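Long-range contacts in restriction endonuclease AspBHI (Azoarcus sp., PDB 4OC8), which cuts DNA in response to base modification, probably pairing an N-terminal DNA-recognition domain with a PD-(D/E)XK-type endonuclease domain in a tetramer: residues Gly10-Val16 with Glu177-Arg182; Pro265-Asp271 with Gly283-Arg288; Val313-Val318 with Gln342-Val347; Arg116-Pro121 with Trp201-Ala207. One frame throughout, in Å; residues are numbered along the deposited sequence.

Interaction 1. Residues Gly10-Val16 with Glu177-Arg182; sequences GQVDLIV and EAVIPR
Leu14 and Ile180 form an antiparallel hydrogen-bonded pair and Ile15 and Val179 the non-hydrogen-bonded pair beside it, giving a two-stranded ribbon whose segments run 171° apart. In this short beta ribbon of the N-terminal domain, Leu14 N gives to Ile180 O at 3.0 Å and Ile180 N returns the bond to Leu14 O at 2.9 Å; Val16 N to Ala178 O, at 3.2 Å, adds one more backbone bond past the bridged pairs. The Leu14 and Ile180 side chains share one face, CB to CB, and both rest on Phe136 of strand 133-142. On the other face Ile15 and Val179 pack against Leu92 of a second subunit, so the ribbon also takes part in a subunit interface. Past the ladder, Asp13 takes over: its CG lies beside the backbone N (chi1 -82°), which turns OD1 toward Arg182 N at 2.8 Å, at the start of helix 182-189 just after the N-cap Pro181. Asp13 CB touches Val179 CG1, the two side chains crossing at about a right angle. The Arg182 chain, bent at chi3 (-82°), runs back along residues 10-12, its CD close to both Val12 O and Gln11 O. Arg182 NH1 bonds to Pro36 O, while Gly10 O sits over the centre of one guanidinium face, 3.2 Å from Arg182 CZ.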
loop_
_atom_site.group_PDB
_atom_site.type_symbol
_atom_site.label_atom_id
_atom_site.label_comp_id
_atom_site.label_asym_id
_atom_site.label_seq_id
_atom_site.Cartn_x
_atom_site.Cartn_y
_atom_site.Cartn_z
ATOM N N GLY A 10 -14.755 -12.217 40.030
ATOM C CA GLY A 10 -15.081 -13.629 40.121
ATOM C C GLY A 10 -16.392 -13.964 39.429
ATOM O O GLY A 10 -16.834 -15.116 39.436
ATOM N N GLN A 11 -17.009 -12.958 38.813
ATOM C CA GLN A 11 -18.345 -13.129 38.247
ATOM C C GLN A 11 -18.488 -12.660 36.797
ATOM O O GLN A 11 -19.091 -13.352 35.974
ATOM C CB GLN A 11 -19.383 -12.428 39.135
ATOM C CG GLN A 11 -19.587 -13.104 40.487
ATOM C CD GLN A 11 -20.102 -12.154 41.549
ATOM O OE1 GLN A 11 -20.245 -10.952 41.311
ATOM N NE2 GLN A 11 -20.379 -12.688 42.734
ATOM N N VAL A 12 -17.941 -11.488 36.487
ATOM C CA VAL A 12 -18.121 -10.887 35.165
ATOM C C VAL A 12 -17.362 -11.629 34.050
ATOM O O VAL A 12 -16.311 -12.224 34.280
ATOM C CB VAL A 12 -17.748 -9.380 35.183
ATOM C CG1 VAL A 12 -16.256 -9.199 35.394
ATOM C CG2 VAL A 12 -18.199 -8.688 33.908
ATOM N N ASP A 13 -17.922 -11.608 32.844
ATOM C CA ASP A 13 -17.277 -12.198 31.676
ATOM C C ASP A 13 -16.111 -11.340 31.174
ATOM O O ASP A 13 -15.874 -10.237 31.671
ATOM C CB ASP A 13 -18.298 -12.392 30.551
ATOM C CG ASP A 13 -19.113 -13.659 30.714
ATOM O OD1 ASP A 13 -18.565 -14.634 31.275
ATOM O OD2 ASP A 13 -20.290 -13.682 30.279
ATOM N N LEU A 14 -15.390 -11.855 30.183
ATOM C CA LEU A 14 -14.303 -11.116 29.547
ATOM C C LEU A 14 -14.818 -10.327 28.348
ATOM O O LEU A 14 -15.094 -10.900 27.293
ATOM C CB LEU A 14 -13.194 -12.068 29.093
ATOM C CG LEU A 14 -12.168 -12.547 30.120
ATOM C CD1 LEU A 14 -12.806 -13.433 31.168
ATOM C CD2 LEU A 14 -11.056 -13.286 29.411
ATOM N N ILE A 15 -14.932 -9.012 28.513
ATOM C CA ILE A 15 -15.517 -8.139 27.494
ATOM C C ILE A 15 -14.448 -7.315 26.766
ATOM O O ILE A 15 -13.584 -6.700 27.397
ATOM C CB ILE A 15 -16.577 -7.209 28.128
ATOM C CG1 ILE A 15 -17.588 -8.042 28.924
ATOM C CG2 ILE A 15 -17.269 -6.360 27.063
ATOM C CD1 ILE A 15 -18.265 -7.292 30.053
ATOM N N VAL A 16 -14.508 -7.313 25.438
ATOM C CA VAL A 16 -13.517 -6.616 24.623
ATOM C C VAL A 16 -13.373 -5.145 25.012
ATOM O O VAL A 16 -14.358 -4.402 25.056
ATOM C CB VAL A 16 -13.841 -6.729 23.123
ATOM C CG1 VAL A 16 -12.948 -5.806 22.315
ATOM C CG2 VAL A 16 -13.694 -8.170 22.664
ATOM N N GLU A 177 -15.278 -11.807 18.480
ATOM C CA GLU A 177 -16.169 -12.157 19.579
ATOM C C GLU A 177 -16.175 -11.013 20.584
ATOM O O GLU A 177 -15.121 -10.618 21.067
ATOM C CB GLU A 177 -15.707 -13.444 20.270
ATOM C CG GLU A 177 -15.685 -14.668 19.364
ATOM C CD GLU A 177 -17.081 -15.164 18.988
ATOM O OE1 GLU A 177 -18.052 -14.854 19.713
ATOM O OE2 GLU A 177 -17.205 -15.875 17.967
ATOM N N ALA A 178 -17.351 -10.486 20.905
ATOM C CA ALA A 178 -17.444 -9.360 21.835
ATOM C C ALA A 178 -17.322 -9.797 23.293
ATOM O O ALA A 178 -16.807 -9.056 24.130
ATOM C CB ALA A 178 -18.734 -8.584 21.617
ATOM N N VAL A 179 -17.805 -10.998 23.600
ATOM C CA VAL A 179 -17.775 -11.492 24.974
ATOM C C VAL A 179 -17.265 -12.926 25.074
ATOM O O VAL A 179 -17.762 -13.836 24.403
ATOM C CB VAL A 179 -19.161 -11.411 25.647
ATOM C CG1 VAL A 179 -19.077 -11.934 27.064
ATOM C CG2 VAL A 179 -19.686 -9.978 25.639
ATOM N N ILE A 180 -16.262 -13.117 25.922
ATOM C CA ILE A 180 -15.720 -14.443 26.173
ATOM C C ILE A 180 -16.171 -14.923 27.550
ATOM O O ILE A 180 -15.810 -14.331 28.566
ATOM C CB ILE A 180 -14.186 -14.436 26.107
ATOM C CG1 ILE A 180 -13.718 -13.692 24.854
ATOM C CG2 ILE A 180 -13.649 -15.851 26.131
ATOM C CD1 ILE A 180 -14.179 -14.329 23.569
ATOM N N PRO A 181 -16.977 -15.992 27.581
ATOM C CA PRO A 181 -17.532 -16.528 28.825
ATOM C C PRO A 181 -16.422 -16.938 29.778
ATOM O O PRO A 181 -15.561 -17.719 29.379
ATOM C CB PRO A 181 -18.281 -17.778 28.354
ATOM C CG PRO A 181 -18.569 -17.540 26.919
ATOM C CD PRO A 181 -17.393 -16.778 26.409
ATOM N N ARG A 182 -16.434 -16.431 31.008
ATOM C CA ARG A 182 -15.431 -16.840 31.986
ATOM C C ARG A 182 -15.612 -18.302 32.390
ATOM O O ARG A 182 -14.655 -18.961 32.800
ATOM C CB ARG A 182 -15.419 -15.925 33.216
ATOM C CG ARG A 182 -16.651 -16.005 34.097
ATOM C CD ARG A 182 -16.406 -15.305 35.430
ATOM N NE ARG A 182 -15.689 -16.156 36.377
ATOM C CZ ARG A 182 -14.668 -15.753 37.128
ATOM N NH1 ARG A 182 -14.232 -14.503 37.043
ATOM N NH2 ARG A 182 -14.083 -16.602 37.963
#

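Interaction 2. Residues Pro265-Asp271 with Gly283-Arg288; sequences PDVARLD and GIGRLR
Asp266 and Arg288 meet just past the bridged part of an antiparallel strand pair, before strand 269-271 begins, their side chains crossing at about a right angle. Asp266 OD1 lies near the plane of the Arg288 guanidinium at its edge, 3.4 Å from Arg288 NH2, in a weak salt bridge with carboxylate and guanidinium planes 32° apart. Alongside, Leu287 CD1 touches Asp266 CB at 3.5 Å and Pro265 CD at 3.8 Å. Arg269, its chain bent at chi2 and chi3 (67° and 72°), folds back over the neighbouring strand and lays one guanidinium face on Arg286 O, offset toward the rim. That same oxygen accepts from Arg269 N at 2.9 Å. Next along the ladder, Gly285 opposes Leu270, and Asp271 N and O bond to Ile284 O and N. Strand 269-271 thus forms one margin of the five-stranded sheet of the endonuclease domain; strand 294-305 flanks 284-289 on its other side. Farther out, Arg288 NH2 makes a salt bridge to Asp74 of a third subunit. Between Asp266 and that Asp74, both reached through NH2, Arg288 probably has its charge balanced by two carboxylates, which links the Asp266-Arg288 bridge to the tetramer.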
loop_
_atom_site.group_PDB
_atom_site.type_symbol
_atom_site.label_atom_id
_atom_site.label_comp_id
_atom_site.label_asym_id
_atom_site.label_seq_id
_atom_site.Cartn_x
_atom_site.Cartn_y
_atom_site.Cartn_z
ATOM N N PRO A 265 4.416 1.348 1.554
ATOM C CA PRO A 265 4.409 -0.090 1.290
ATOM C C PRO A 265 5.175 -0.571 0.047
ATOM O O PRO A 265 5.025 -1.724 -0.365
ATOM C CB PRO A 265 2.924 -0.409 1.140
ATOM C CG PRO A 265 2.167 0.820 1.461
ATOM C CD PRO A 265 3.097 1.952 1.333
ATOM N N ASP A 266 6.005 0.286 -0.520
ATOM C CA ASP A 266 6.840 -0.083 -1.646
ATOM C C ASP A 266 8.241 0.252 -1.194
ATOM O O ASP A 266 8.585 0.103 -0.025
ATOM C CB ASP A 266 6.481 0.819 -2.838
ATOM C CG ASP A 266 6.544 0.106 -4.192
ATOM O OD1 ASP A 266 7.247 -0.922 -4.311
ATOM O OD2 ASP A 266 5.905 0.604 -5.138
ATOM N N VAL A 267 9.054 0.674 -2.145
ATOM C CA VAL A 267 10.090 1.635 -1.880
ATOM C C VAL A 267 9.576 2.675 -2.891
ATOM O O VAL A 267 9.556 2.403 -4.092
ATOM C CB VAL A 267 11.481 1.085 -2.257
ATOM C CG1 VAL A 267 12.600 1.865 -1.606
ATOM C CG2 VAL A 267 11.567 -0.373 -1.843
ATOM N N ALA A 268 9.099 3.831 -2.431
ATOM C CA ALA A 268 8.481 4.765 -3.359
ATOM C C ALA A 268 9.539 5.227 -4.358
ATOM O O ALA A 268 10.699 5.458 -3.993
ATOM C CB ALA A 268 7.866 5.954 -2.616
ATOM N N ARG A 269 9.144 5.350 -5.620
ATOM C CA ARG A 269 10.002 6.001 -6.602
ATOM C C ARG A 269 9.954 7.493 -6.340
ATOM O O ARG A 269 8.893 8.026 -6.039
ATOM C CB ARG A 269 9.533 5.723 -8.027
ATOM C CG ARG A 269 10.412 4.748 -8.779
ATOM C CD ARG A 269 10.320 3.358 -8.181
ATOM N NE ARG A 269 9.041 2.716 -8.472
ATOM C CZ ARG A 269 8.169 2.322 -7.549
ATOM N NH1 ARG A 269 8.430 2.504 -6.260
ATOM N NH2 ARG A 269 7.036 1.741 -7.917
ATOM N N LEU A 270 11.088 8.173 -6.454
ATOM C CA LEU A 270 11.135 9.584 -6.078
ATOM C C LEU A 270 11.707 10.506 -7.155
ATOM O O LEU A 270 12.807 10.292 -7.664
ATOM C CB LEU A 270 11.892 9.759 -4.757
ATOM C CG LEU A 270 11.256 9.072 -3.546
ATOM C CD1 LEU A 270 12.132 9.228 -2.317
ATOM C CD2 LEU A 270 9.856 9.613 -3.284
ATOM N N ASP A 271 10.931 11.525 -7.504
ATOM C CA ASP A 271 11.413 12.620 -8.329
ATOM C C ASP A 271 11.285 13.890 -7.496
ATOM O O ASP A 271 10.204 14.476 -7.399
ATOM C CB ASP A 271 10.600 12.740 -9.619
ATOM C CG ASP A 271 11.221 13.700 -10.615
ATOM O OD1 ASP A 271 12.131 14.466 -10.231
ATOM O OD2 ASP A 271 10.791 13.687 -11.790
ATOM N N GLY A 283 7.913 18.004 -5.535
ATOM C CA GLY A 283 8.354 16.631 -5.369
ATOM C C GLY A 283 7.232 15.633 -5.559
ATOM O O GLY A 283 6.163 15.784 -4.977
ATOM N N ILE A 284 7.463 14.615 -6.382
ATOM C CA ILE A 284 6.456 13.577 -6.578
ATOM C C ILE A 284 7.019 12.180 -6.387
ATOM O O ILE A 284 8.230 11.964 -6.463
ATOM C CB ILE A 284 5.776 13.645 -7.966
ATOM C CG1 ILE A 284 6.778 13.336 -9.076
ATOM C CG2 ILE A 284 5.088 14.984 -8.172
ATOM C CD1 ILE A 284 6.142 13.208 -10.436
ATOM N N GLY A 285 6.117 11.234 -6.151
ATOM C CA GLY A 285 6.478 9.853 -5.910
ATOM C C GLY A 285 5.588 8.868 -6.642
ATOM O O GLY A 285 4.456 9.189 -7.016
ATOM N N ARG A 286 6.113 7.666 -6.857
ATOM C CA ARG A 286 5.340 6.587 -7.461
ATOM C C ARG A 286 5.279 5.382 -6.509
ATOM O O ARG A 286 6.291 4.958 -5.944
ATOM C CB ARG A 286 5.934 6.194 -8.820
ATOM C CG ARG A 286 4.957 5.511 -9.771
ATOM C CD ARG A 286 3.991 6.499 -10.418
ATOM N NE ARG A 286 4.649 7.393 -11.369
ATOM C CZ ARG A 286 4.007 8.271 -12.135
ATOM N NH1 ARG A 286 2.684 8.371 -12.066
ATOM N NH2 ARG A 286 4.683 9.050 -12.972
ATOM N N LEU A 287 4.079 4.843 -6.331
ATOM C CA LEU A 287 3.837 3.759 -5.384
ATOM C C LEU A 287 3.134 2.593 -6.067
ATOM O O LEU A 287 2.227 2.790 -6.866
ATOM C CB LEU A 287 2.972 4.267 -4.230
ATOM C CG LEU A 287 2.506 3.261 -3.183
ATOM C CD1 LEU A 287 3.677 2.801 -2.348
ATOM C CD2 LEU A 287 1.423 3.869 -2.306
ATOM N N ARG A 288 3.549 1.375 -5.749
ATOM C CA ARG A 288 2.915 0.194 -6.322
ATOM C C ARG A 288 1.966 -0.413 -5.302
ATOM O O ARG A 288 2.299 -0.538 -4.130
ATOM C CB ARG A 288 3.975 -0.827 -6.734
ATOM C CG ARG A 288 3.536 -1.882 -7.696
ATOM C CD ARG A 288 4.757 -2.526 -8.343
ATOM N NE ARG A 288 5.842 -2.675 -7.378
ATOM C CZ ARG A 288 7.026 -3.216 -7.649
ATOM N NH1 ARG A 288 7.293 -3.673 -8.866
ATOM N NH2 ARG A 288 7.940 -3.303 -6.696
#

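Interaction 3. Residues Val313-Val318 with Gln342-Val347; sequences VGVKEV and QAYQEV
The N-terminal turn of helix 315-324 packs against the start of helix 341-349 in the endonuclease domain, a helix-to-helix contact within its PD-(D/E)XK family region and centred on alanine and valine side chains. Ala343 is at the centre, the nearest CA pair being Val315 CA and Ala343 CA, 4.8 Å apart. Its CB presses on the peptide link between Gly314 and Val315, 3.7 Å from Gly314 C, and also faces Val318 CG2 at 4.1 Å. The two branches of Val315 divide the work. CG2, lying beside the backbone N, meets the flat amide of Gln342 at 3.5 Å from CD; CG1, anti to that N (chi1 178°), faces the Glu346 carboxylate, whose two oxygens are each 4.1 Å away. The extended Gln342 chain brings its amide up to the valine. One turn along, Val318 CG1 meets Val347 CG2 at 3.6 Å, joining the buried side of the contact. The bonds at the two helix starts are local: N-cap Gly314 gives its N to Glu317 OE1 at 3.1 Å, from above the carboxylate plane, while Asp340 OD1 accepts from Ala343 N. Val313, bonded through its backbone to Tyr338 and Asp340, touches Lys305 of strand 294-305, so the paired helix starts sit beside that strand and the loop between strand 330-335 and helix 341-349.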
loop_
_atom_site.group_PDB
_atom_site.type_symbol
_atom_site.label_atom_id
_atom_site.label_comp_id
_atom_site.label_asym_id
_atom_site.label_seq_id
_atom_site.Cartn_x
_atom_site.Cartn_y
_atom_site.Cartn_z
ATOM N N VAL A 313 2.125 23.777 11.307
ATOM C CA VAL A 313 1.797 23.730 9.891
ATOM C C VAL A 313 0.325 24.087 9.742
ATOM O O VAL A 313 -0.542 23.456 10.342
ATOM C CB VAL A 313 2.095 22.354 9.274
ATOM C CG1 VAL A 313 1.437 22.227 7.912
ATOM C CG2 VAL A 313 3.601 22.148 9.164
ATOM N N GLY A 314 0.047 25.120 8.958
ATOM C CA GLY A 314 -1.301 25.641 8.879
ATOM C C GLY A 314 -2.001 25.437 7.552
ATOM O O GLY A 314 -1.542 24.687 6.692
ATOM N N VAL A 315 -3.123 26.130 7.399
ATOM C CA VAL A 315 -3.968 26.034 6.220
ATOM C C VAL A 315 -3.215 26.319 4.916
ATOM O O VAL A 315 -3.479 25.690 3.895
ATOM C CB VAL A 315 -5.171 26.995 6.352
ATOM C CG1 VAL A 315 -6.056 26.947 5.114
ATOM C CG2 VAL A 315 -5.965 26.656 7.597
ATOM N N LYS A 316 -2.274 27.258 4.963
ATOM C CA LYS A 316 -1.535 27.690 3.777
ATOM C C LYS A 316 -0.647 26.570 3.220
ATOM O O LYS A 316 -0.771 26.159 2.042
ATOM C CB LYS A 316 -0.695 28.917 4.140
ATOM C CG LYS A 316 -0.019 29.630 2.979
ATOM C CD LYS A 316 0.711 30.880 3.477
ATOM C CE LYS A 316 1.400 31.637 2.344
ATOM N NZ LYS A 316 2.533 30.878 1.745
ATOM N N GLU A 317 0.237 26.074 4.085
ATOM C CA GLU A 317 1.163 25.003 3.739
ATOM C C GLU A 317 0.428 23.795 3.191
ATOM O O GLU A 317 0.801 23.247 2.154
ATOM C CB GLU A 317 1.984 24.582 4.959
ATOM C CG GLU A 317 2.984 25.617 5.442
ATOM C CD GLU A 317 2.367 26.649 6.364
ATOM O OE1 GLU A 317 1.122 26.678 6.486
ATOM O OE2 GLU A 317 3.135 27.428 6.971
ATOM N N VAL A 318 -0.623 23.387 3.895
ATOM C CA VAL A 318 -1.428 22.250 3.473
ATOM C C VAL A 318 -2.095 22.524 2.129
ATOM O O VAL A 318 -2.121 21.658 1.262
ATOM C CB VAL A 318 -2.488 21.891 4.525
ATOM C CG1 VAL A 318 -3.426 20.829 3.991
ATOM C CG2 VAL A 318 -1.814 21.414 5.799
ATOM N N GLN A 342 -7.068 23.865 12.948
ATOM C CA GLN A 342 -7.822 24.245 11.755
ATOM C C GLN A 342 -7.461 23.411 10.519
ATOM O O GLN A 342 -8.345 22.918 9.816
ATOM C CB GLN A 342 -7.651 25.735 11.456
ATOM C CG GLN A 342 -8.514 26.239 10.301
ATOM C CD GLN A 342 -8.282 27.709 9.983
ATOM O OE1 GLN A 342 -7.460 28.375 10.618
ATOM N NE2 GLN A 342 -9.006 28.221 8.990
ATOM N N ALA A 343 -6.165 23.244 10.267
ATOM C CA ALA A 343 -5.701 22.523 9.082
ATOM C C ALA A 343 -6.034 21.030 9.136
ATOM O O ALA A 343 -6.489 20.451 8.145
ATOM C CB ALA A 343 -4.204 22.732 8.884
ATOM N N TYR A 344 -5.798 20.419 10.295
ATOM C CA TYR A 344 -6.119 19.015 10.518
ATOM C C TYR A 344 -7.607 18.792 10.301
ATOM O O TYR A 344 -8.015 17.884 9.574
ATOM C CB TYR A 344 -5.747 18.612 11.946
ATOM C CG TYR A 344 -5.177 17.216 12.081
ATOM C CD1 TYR A 344 -5.764 16.133 11.438
ATOM C CD2 TYR A 344 -4.042 16.986 12.845
ATOM C CE1 TYR A 344 -5.232 14.855 11.562
ATOM C CE2 TYR A 344 -3.503 15.717 12.972
ATOM C CZ TYR A 344 -4.099 14.655 12.331
ATOM O OH TYR A 344 -3.554 13.395 12.465
ATOM N N GLN A 345 -8.411 19.641 10.937
ATOM C CA GLN A 345 -9.862 19.574 10.839
ATOM C C GLN A 345 -10.304 19.682 9.387
ATOM O O GLN A 345 -11.144 18.909 8.931
ATOM C CB GLN A 345 -10.508 20.687 11.668
ATOM C CG GLN A 345 -11.993 20.488 11.950
ATOM C CD GLN A 345 -12.255 19.461 13.044
ATOM O OE1 GLN A 345 -11.671 19.527 14.129
ATOM N NE2 GLN A 345 -13.138 18.505 12.761
ATOM N N GLU A 346 -9.730 20.637 8.662
ATOM C CA GLU A 346 -10.066 20.833 7.256
ATOM C C GLU A 346 -9.750 19.579 6.449
ATOM O O GLU A 346 -10.566 19.121 5.642
ATOM C CB GLU A 346 -9.317 22.043 6.694
ATOM C CG GLU A 346 -9.519 22.279 5.202
ATOM C CD GLU A 346 -9.054 23.659 4.761
ATOM O OE1 GLU A 346 -9.495 24.656 5.374
ATOM O OE2 GLU A 346 -8.248 23.745 3.808
ATOM N N VAL A 347 -8.572 19.015 6.692
ATOM C CA VAL A 347 -8.122 17.832 5.962
ATOM C C VAL A 347 -8.988 16.596 6.221
ATOM O O VAL A 347 -9.380 15.905 5.279
ATOM C CB VAL A 347 -6.634 17.523 6.250
ATOM C CG1 VAL A 347 -6.260 16.135 5.755
ATOM C CG2 VAL A 347 -5.757 18.569 5.602
#

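Interaction 4. Residues Arg116-Pro121 with Trp201-Ala207; sequences RHLVPP and WNAWLSA
With chi1 at -180°, Trp204 sends its indole out from helix 199-207 to lie under Arg116, whose own chain bends at chi3 (-68°) to bring the guanidinium back to the helix end. Arg116 CD lies over the Trp204 six-membered ring, 3.6 Å from its centroid, in a CH-pi contact. Arg116 CZ is 5.8 Å from the same Trp204 centroid, at most a weak cation-pi attraction, the guanidinium and ring planes being 64° apart. Beyond the ring, Arg116 NE and NH2 grip Leu205 O side-on, at 3.2 Å and 3.3 Å; the oxygen lies in the guanidinium plane, but both nitrogens approach from the same face of its carbonyl, well out of the carbonyl plane. Val119 CB meets the edge of Trp204 at CH2, 4.0 Å away. Trp201 reaches the following prolines: CH2 is 3.5 Å from Pro121 CA, and Pro121 CG sits over one face, offset toward the rim. Trp184 and Trp201 are in edge-to-face contact, and Val141 of strand 133-142 touches both Trp201 and Trp204. The arginine therefore serves two roles, apolar along its chain and polar at its end, and its charge would probably interact favourably with the C-terminal end of helix 199-207.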
loop_
_atom_site.group_PDB
_atom_site.type_symbol
_atom_site.label_atom_id
_atom_site.label_comp_id
_atom_site.label_asym_id
_atom_site.label_seq_id
_atom_site.Cartn_x
_atom_site.Cartn_y
_atom_site.Cartn_z
ATOM N N ARG A 116 -4.650 -28.389 15.857
ATOM C CA ARG A 116 -5.103 -27.158 16.491
ATOM C C ARG A 116 -5.792 -27.381 17.828
ATOM O O ARG A 116 -6.054 -26.427 18.566
ATOM C CB ARG A 116 -6.023 -26.388 15.555
ATOM C CG ARG A 116 -5.321 -25.845 14.335
ATOM C CD ARG A 116 -6.288 -25.085 13.465
ATOM N NE ARG A 116 -7.271 -25.974 12.859
ATOM C CZ ARG A 116 -7.206 -26.406 11.606
ATOM N NH1 ARG A 116 -6.207 -26.020 10.821
ATOM N NH2 ARG A 116 -8.146 -27.213 11.134
ATOM N N HIS A 117 -6.089 -28.640 18.133
ATOM C CA HIS A 117 -6.769 -28.981 19.377
ATOM C C HIS A 117 -5.851 -28.816 20.588
ATOM O O HIS A 117 -6.322 -28.677 21.718
ATOM C CB HIS A 117 -7.323 -30.404 19.313
ATOM C CG HIS A 117 -6.310 -31.431 18.913
ATOM N ND1 HIS A 117 -5.969 -31.664 17.600
ATOM C CD2 HIS A 117 -5.566 -32.285 19.656
ATOM C CE1 HIS A 117 -5.055 -32.619 17.547
ATOM N NE2 HIS A 117 -4.795 -33.013 18.779
ATOM N N LEU A 118 -4.543 -28.823 20.346
ATOM C CA LEU A 118 -3.566 -28.646 21.418
ATOM C C LEU A 118 -3.324 -27.172 21.709
ATOM O O LEU A 118 -2.887 -26.811 22.803
ATOM C CB LEU A 118 -2.244 -29.317 21.054
ATOM C CG LEU A 118 -2.342 -30.777 20.621
ATOM C CD1 LEU A 118 -0.996 -31.270 20.130
ATOM C CD2 LEU A 118 -2.852 -31.635 21.765
ATOM N N VAL A 119 -3.604 -26.325 20.725
ATOM C CA VAL A 119 -3.411 -24.892 20.891
ATOM C C VAL A 119 -4.363 -24.330 21.943
ATOM O O VAL A 119 -5.580 -24.465 21.828
ATOM C CB VAL A 119 -3.602 -24.144 19.566
ATOM C CG1 VAL A 119 -3.424 -22.651 19.772
ATOM C CG2 VAL A 119 -2.620 -24.656 18.532
ATOM N N PRO A 120 -3.804 -23.708 22.987
ATOM C CA PRO A 120 -4.627 -23.132 24.050
ATOM C C PRO A 120 -5.210 -21.805 23.612
ATOM O O PRO A 120 -4.599 -21.118 22.796
ATOM C CB PRO A 120 -3.618 -22.899 25.174
ATOM C CG PRO A 120 -2.331 -22.671 24.472
ATOM C CD PRO A 120 -2.363 -23.552 23.253
ATOM N N PRO A 121 -6.391 -21.453 24.135
ATOM C CA PRO A 121 -6.957 -20.119 23.918
ATOM C C PRO A 121 -5.985 -19.035 24.368
ATOM O O PRO A 121 -5.473 -19.079 25.489
ATOM C CB PRO A 121 -8.200 -20.120 24.814
ATOM C CG PRO A 121 -8.593 -21.544 24.888
ATOM C CD PRO A 121 -7.304 -22.320 24.898
ATOM N N TRP A 201 -13.990 -19.413 17.486
ATOM C CA TRP A 201 -13.005 -20.365 17.973
ATOM C C TRP A 201 -13.237 -21.768 17.415
ATOM O O TRP A 201 -12.306 -22.392 16.907
ATOM C CB TRP A 201 -12.963 -20.402 19.500
ATOM C CG TRP A 201 -11.909 -21.340 20.004
ATOM C CD1 TRP A 201 -12.081 -22.639 20.382
ATOM C CD2 TRP A 201 -10.511 -21.061 20.156
ATOM N NE1 TRP A 201 -10.884 -23.182 20.774
ATOM C CE2 TRP A 201 -9.903 -22.235 20.643
ATOM C CE3 TRP A 201 -9.717 -19.932 19.934
ATOM C CZ2 TRP A 201 -8.535 -22.312 20.910
ATOM C CZ3 TRP A 201 -8.357 -20.012 20.204
ATOM C CH2 TRP A 201 -7.783 -21.192 20.685
ATOM N N ASN A 202 -14.470 -22.261 17.509
ATOM C CA ASN A 202 -14.792 -23.584 16.975
ATOM C C ASN A 202 -14.540 -23.643 15.478
ATOM O O ASN A 202 -14.029 -24.636 14.958
ATOM C CB ASN A 202 -16.243 -23.966 17.275
ATOM C CG ASN A 202 -16.475 -24.276 18.738
ATOM O OD1 ASN A 202 -15.608 -24.836 19.409
ATOM N ND2 ASN A 202 -17.649 -23.910 19.243
ATOM N N ALA A 203 -14.903 -22.563 14.794
ATOM C CA ALA A 203 -14.669 -22.432 13.364
ATOM C C ALA A 203 -13.184 -22.572 13.062
ATOM O O ALA A 203 -12.790 -23.305 12.142
ATOM C CB ALA A 203 -15.187 -21.101 12.867
ATOM N N TRP A 204 -12.361 -21.874 13.842
ATOM C CA TRP A 204 -10.921 -21.969 13.645
ATOM C C TRP A 204 -10.431 -23.394 13.912
ATOM O O TRP A 204 -9.556 -23.900 13.211
ATOM C CB TRP A 204 -10.159 -20.953 14.506
ATOM C CG TRP A 204 -8.673 -21.043 14.302
ATOM C CD1 TRP A 204 -7.952 -20.512 13.270
ATOM C CD2 TRP A 204 -7.733 -21.729 15.136
ATOM N NE1 TRP A 204 -6.621 -20.817 13.416
ATOM C CE2 TRP A 204 -6.460 -21.567 14.554
ATOM C CE3 TRP A 204 -7.843 -22.461 16.324
ATOM C CZ2 TRP A 204 -5.307 -22.109 15.115
ATOM C CZ3 TRP A 204 -6.699 -23.001 16.880
ATOM C CH2 TRP A 204 -5.448 -22.826 16.275
ATOM N N LEU A 205 -11.011 -24.039 14.919
ATOM C CA LEU A 205 -10.632 -25.401 15.273
ATOM C C LEU A 205 -10.900 -26.380 14.139
ATOM O O LEU A 205 -10.036 -27.183 13.785
ATOM C CB LEU A 205 -11.374 -25.856 16.529
ATOM C CG LEU A 205 -10.705 -25.531 17.860
ATOM C CD1 LEU A 205 -11.575 -25.987 19.015
ATOM C CD2 LEU A 205 -9.347 -26.198 17.913
ATOM N N SER A 206 -12.100 -26.310 13.572
ATOM C CA SER A 206 -12.506 -27.264 12.545
ATOM C C SER A 206 -11.900 -26.987 11.175
ATOM O O SER A 206 -11.400 -27.901 10.523
ATOM C CB SER A 206 -14.032 -27.344 12.439
ATOM O OG SER A 206 -14.611 -26.056 12.350
ATOM N N ALA A 207 -11.940 -25.729 10.742
ATOM C CA ALA A 207 -11.591 -25.406 9.360
ATOM C C ALA A 207 -10.222 -24.745 9.219
ATOM O O ALA A 207 -9.622 -24.764 8.144
ATOM C CB ALA A 207 -12.674 -24.534 8.733
#

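In the fold
From the N terminus, residues 10-16 wait until 177-182 to close interaction 1, a loop spanning most of the large mixed sheet. Interaction 4 opens inside that loop at 116-121 and closes beyond it at 201-207, so the two cross; their centres lie about 19 Å apart and strand 133-142 is touched by both. Together they tie the beginning, middle and end of the N-terminal domain. The chain then enters the endonuclease domain, where interactions 2 and 3 follow in series: 265-271 with 283-288 closes a short loop at the sheet margin, and 313-318 with 342-347 joins the helices that precede and follow strand 330-335 in the chain. Their centres are about 24 Å apart, those of interactions 1 and 2 about 46 Å.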